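Local structure of Crov588 (Cafeteriavirus, 6NYR) at residues A[211-216]-A[233-238]. The protein is of unknown function but folds as a circular leucine-rich-repeat solenoid of successive FNIP repeats. Sequence-based numbering, arbitrary orientation.
Sequences HLTFGW and YLEFGR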
ATOM      1  N   HIS A 211       2.911   1.822 -26.754  1.00 50.22           N
ATOM      2  CA  HIS A 211       2.555   2.646 -25.603  1.00 49.94           C
ATOM      3  C   HIS A 211       3.059   4.061 -25.848  1.00 49.87           C
ATOM      4  O   HIS A 211       4.263   4.267 -26.036  1.00 50.88           O
ATOM      5  CB  HIS A 211       3.167   2.100 -24.308  1.00 49.96           C
ATOM      6  CG  HIS A 211       2.539   0.836 -23.813  1.00 50.43           C
ATOM      7  ND1 HIS A 211       2.572  -0.343 -24.526  1.00 51.78           N
ATOM      8  CD2 HIS A 211       1.881   0.563 -22.662  1.00 49.90           C
ATOM      9  CE1 HIS A 211       1.952  -1.287 -23.840  1.00 52.17           C
ATOM     10  NE2 HIS A 211       1.522  -0.764 -22.706  1.00 52.84           N
ATOM     11  N   LEU A 212       2.150   5.035 -25.826  1.00 45.92           N
ATOM     12  CA  LEU A 212       2.497   6.435 -26.039  1.00 45.80           C
ATOM     13  C   LEU A 212       1.915   7.254 -24.897  1.00 44.93           C
ATOM     14  O   LEU A 212       0.698   7.253 -24.684  1.00 41.15           O
ATOM     15  CB  LEU A 212       1.972   6.943 -27.384  1.00 44.50           C
ATOM     16  CG  LEU A 212       2.216   8.421 -27.690  1.00 45.31           C
ATOM     17  CD1 LEU A 212       3.702   8.747 -27.666  1.00 45.49           C
ATOM     18  CD2 LEU A 212       1.604   8.809 -29.034  1.00 47.39           C
ATOM     19  N   THR A 213       2.785   7.956 -24.175  1.00 46.63           N
ATOM     20  CA  THR A 213       2.398   8.781 -23.043  1.00 43.85           C
ATOM     21  C   THR A 213       2.888  10.203 -23.269  1.00 41.67           C
ATOM     22  O   THR A 213       4.078  10.415 -23.524  1.00 41.38           O
ATOM     23  CB  THR A 213       2.992   8.241 -21.731  1.00 40.85           C
ATOM     24  OG1 THR A 213       2.539   6.902 -21.512  1.00 41.28           O
ATOM     25  CG2 THR A 213       2.589   9.114 -20.551  1.00 36.95           C
ATOM     26  N   PHE A 214       1.972  11.168 -23.187  1.00 44.64           N
ATOM     27  CA  PHE A 214       2.328  12.579 -23.228  1.00 43.79           C
ATOM     28  C   PHE A 214       2.369  13.150 -21.816  1.00 43.40           C
ATOM     29  O   PHE A 214       1.866  12.558 -20.855  1.00 45.15           O
ATOM     30  CB  PHE A 214       1.348  13.396 -24.088  1.00 42.92           C
ATOM     31  CG  PHE A 214       1.403  13.061 -25.542  1.00 42.80           C
ATOM     32  CD1 PHE A 214       2.475  13.469 -26.319  1.00 43.78           C
ATOM     33  CD2 PHE A 214       0.383  12.343 -26.138  1.00 45.14           C
ATOM     34  CE1 PHE A 214       2.537  13.154 -27.661  1.00 46.18           C
ATOM     35  CE2 PHE A 214       0.432  12.027 -27.483  1.00 46.09           C
ATOM     36  CZ  PHE A 214       1.512  12.434 -28.246  1.00 47.10           C
ATOM     37  N   GLY A 215       2.956  14.337 -21.709  1.00 44.71           N
ATOM     38  CA  GLY A 215       3.106  15.004 -20.436  1.00 45.20           C
ATOM     39  C   GLY A 215       2.353  16.313 -20.317  1.00 42.11           C
ATOM     40  O   GLY A 215       1.543  16.671 -21.178  1.00 37.13           O
ATOM     41  N   TRP A 216       2.672  17.055 -19.255  1.00 41.48           N
ATOM     42  CA  TRP A 216       1.910  18.223 -18.834  1.00 41.24           C
ATOM     43  C   TRP A 216       1.526  19.152 -19.974  1.00 44.39           C
ATOM     44  O   TRP A 216       0.343  19.454 -20.162  1.00 48.02           O
ATOM     45  CB  TRP A 216       2.747  18.965 -17.786  1.00 41.27           C
ATOM     46  CG  TRP A 216       2.088  20.073 -17.035  1.00 41.87           C
ATOM     47  CD1 TRP A 216       1.820  21.333 -17.487  1.00 41.60           C
ATOM     48  CD2 TRP A 216       1.655  20.036 -15.673  1.00 42.15           C
ATOM     49  NE1 TRP A 216       1.230  22.075 -16.496  1.00 40.17           N
ATOM     50  CE2 TRP A 216       1.118  21.302 -15.370  1.00 41.57           C
ATOM     51  CE3 TRP A 216       1.663  19.052 -14.679  1.00 43.22           C
ATOM     52  CZ2 TRP A 216       0.590  21.608 -14.117  1.00 41.91           C
ATOM     53  CZ3 TRP A 216       1.137  19.356 -13.437  1.00 39.92           C
ATOM     54  CH2 TRP A 216       0.610  20.621 -13.166  1.00 41.92           C
ATOM     55  N   TYR A 233      -1.886   1.539 -26.230  1.00 50.63           N
ATOM     56  CA  TYR A 233      -1.984   2.352 -25.027  1.00 49.52           C
ATOM     57  C   TYR A 233      -1.686   3.797 -25.396  1.00 50.17           C
ATOM     58  O   TYR A 233      -0.649   4.082 -26.007  1.00 49.50           O
ATOM     59  CB  TYR A 233      -1.008   1.852 -23.950  1.00 47.57           C
ATOM     60  CG  TYR A 233      -1.058   2.627 -22.651  1.00 49.82           C
ATOM     61  CD1 TYR A 233      -0.448   3.869 -22.540  1.00 48.02           C
ATOM     62  CD2 TYR A 233      -1.708   2.118 -21.532  1.00 49.02           C
ATOM     63  CE1 TYR A 233      -0.488   4.586 -21.363  1.00 47.54           C
ATOM     64  CE2 TYR A 233      -1.750   2.829 -20.349  1.00 48.60           C
ATOM     65  CZ  TYR A 233      -1.136   4.064 -20.267  1.00 49.80           C
ATOM     66  OH  TYR A 233      -1.169   4.785 -19.094  1.00 47.02           O
ATOM     67  N   LEU A 234      -2.602   4.702 -25.042  1.00 48.81           N
ATOM     68  CA  LEU A 234      -2.434   6.129 -25.308  1.00 48.90           C
ATOM     69  C   LEU A 234      -2.876   6.916 -24.084  1.00 47.45           C
ATOM     70  O   LEU A 234      -4.040   6.833 -23.680  1.00 47.83           O
ATOM     71  CB  LEU A 234      -3.237   6.555 -26.545  1.00 46.83           C
ATOM     72  CG  LEU A 234      -3.183   8.021 -26.964  1.00 48.07           C
ATOM     73  CD1 LEU A 234      -1.758   8.446 -27.264  1.00 47.93           C
ATOM     74  CD2 LEU A 234      -4.078   8.261 -28.172  1.00 49.19           C
ATOM     75  N   GLU A 235      -1.951   7.681 -23.504  1.00 44.43           N
ATOM     76  CA  GLU A 235      -2.225   8.498 -22.326  1.00 46.05           C
ATOM     77  C   GLU A 235      -1.816   9.936 -22.602  1.00 45.17           C
ATOM     78  O   GLU A 235      -0.634  10.211 -22.837  1.00 48.96           O
ATOM     79  CB  GLU A 235      -1.479   7.966 -21.099  1.00 45.09           C
ATOM     80  CG  GLU A 235      -1.582   8.877 -19.880  1.00 45.42           C
ATOM     81  CD  GLU A 235      -0.804   8.356 -18.683  1.00 44.88           C
ATOM     82  OE1 GLU A 235      -0.434   7.166 -18.688  1.00 47.60           O
ATOM     83  OE2 GLU A 235      -0.573   9.139 -17.739  1.00 44.41           O
ATOM     84  N   PHE A 236      -2.785  10.849 -22.559  1.00 40.55           N
ATOM     85  CA  PHE A 236      -2.499  12.263 -22.734  1.00 43.38           C
ATOM     86  C   PHE A 236      -2.136  12.916 -21.401  1.00 43.12           C
ATOM     87  O   PHE A 236      -2.376  12.373 -20.322  1.00 40.52           O
ATOM     88  CB  PHE A 236      -3.687  13.011 -23.355  1.00 40.25           C
ATOM     89  CG  PHE A 236      -3.943  12.653 -24.783  1.00 43.87           C
ATOM     90  CD1 PHE A 236      -3.086  13.080 -25.776  1.00 44.39           C
ATOM     91  CD2 PHE A 236      -5.047  11.896 -25.135  1.00 45.93           C
ATOM     92  CE1 PHE A 236      -3.312  12.744 -27.093  1.00 46.64           C
ATOM     93  CE2 PHE A 236      -5.283  11.562 -26.450  1.00 46.29           C
ATOM     94  CZ  PHE A 236      -4.414  11.988 -27.431  1.00 46.38           C
ATOM     95  N   GLY A 237      -1.568  14.119 -21.493  1.00 44.39           N
ATOM     96  CA  GLY A 237      -1.150  14.868 -20.332  1.00 46.57           C
ATOM     97  C   GLY A 237      -2.156  15.929 -19.921  1.00 47.00           C
ATOM     98  O   GLY A 237      -3.260  16.035 -20.460  1.00 47.22           O
ATOM     99  N   ARG A 238      -1.747  16.733 -18.937  1.00 45.50           N
ATOM    100  CA  ARG A 238      -2.660  17.683 -18.316  1.00 46.62           C
ATOM    101  C   ARG A 238      -3.334  18.571 -19.354  1.00 47.33           C
ATOM    102  O   ARG A 238      -4.561  18.720 -19.361  1.00 49.06           O
ATOM    103  CB  ARG A 238      -1.903  18.529 -17.290  1.00 43.96           C
ATOM    104  CG  ARG A 238      -2.787  19.434 -16.450  1.00 44.73           C
ATOM    105  CD  ARG A 238      -1.965  20.477 -15.710  1.00 43.69           C
ATOM    106  NE  ARG A 238      -2.800  21.393 -14.936  1.00 47.11           N
ATOM    107  CZ  ARG A 238      -3.283  22.552 -15.372  1.00 47.92           C
ATOM    108  NH1 ARG A 238      -3.026  22.975 -16.599  1.00 47.38           N
ATOM    109  NH2 ARG A 238      -4.027  23.293 -14.568  1.00 49.35           N
TER
HETATM  110  O   HOH W   1      -0.655  16.868 -22.782  1.00 30.61           O
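Leu212 and Leu234 lie side by side and point the same way into the interior of the solenoid, CD2 of Leu212 resting 3.8 Å from CD1 of Leu234, and so illustrate how a leucine-rich repeat sets each residue of one coil on its equivalent in the next. Both leucines hold CG anti to the backbone N (chi1 177° in Leu212 and 180° in Leu234), a shared rotamer that sets CD2 of one against CD1 of the other. Phe214 and Phe236 continue this buried row: their nearly parallel rings meet rim to rim, CD2 of Phe214 being 3.6 Å from CD1 of Phe236, and each also stacks on a phenylalanine of its own coil, Phe218 and Phe240 respectively. Between the parallel strands 211-213 and 233-235 run three backbone hydrogen bonds, Leu212 N to Tyr233 O, Glu235 N to Leu212 O and Phe214 N to Glu235 O, the last at 2.8 Å and almost straight.

The face carrying His211, Thr213, Tyr233 and Glu235 is partly exposed and more polar. There CB of Tyr233 sits over the His211 ring, 3.7 Å from its centroid, while the two rings are slid so far apart that they barely overlap. Within strand 233-235, Tyr233 OH donates to the anti side of Glu235 OE1, 26° out of the carboxylate plane; across the strands, CG2 of Thr213 lies 3.9 Å from CD of Glu235. Past the strands the pairing opens: a water donates to Gly215 O at 2.7 Å and weakly accepts from Gly237 N. Farther on, the extended Arg238 chain lays CD over the six-membered ring of exposed Trp216, a CH-pi contact 3.4 Å from the centroid. Direct backbone bonds thus join the strands and apolar contacts of leucine and phenylalanine the buried face, whereas the more open parts rely on a bridging water, CH-pi contacts and polar side chains, and so probably depend less on exclusion of water.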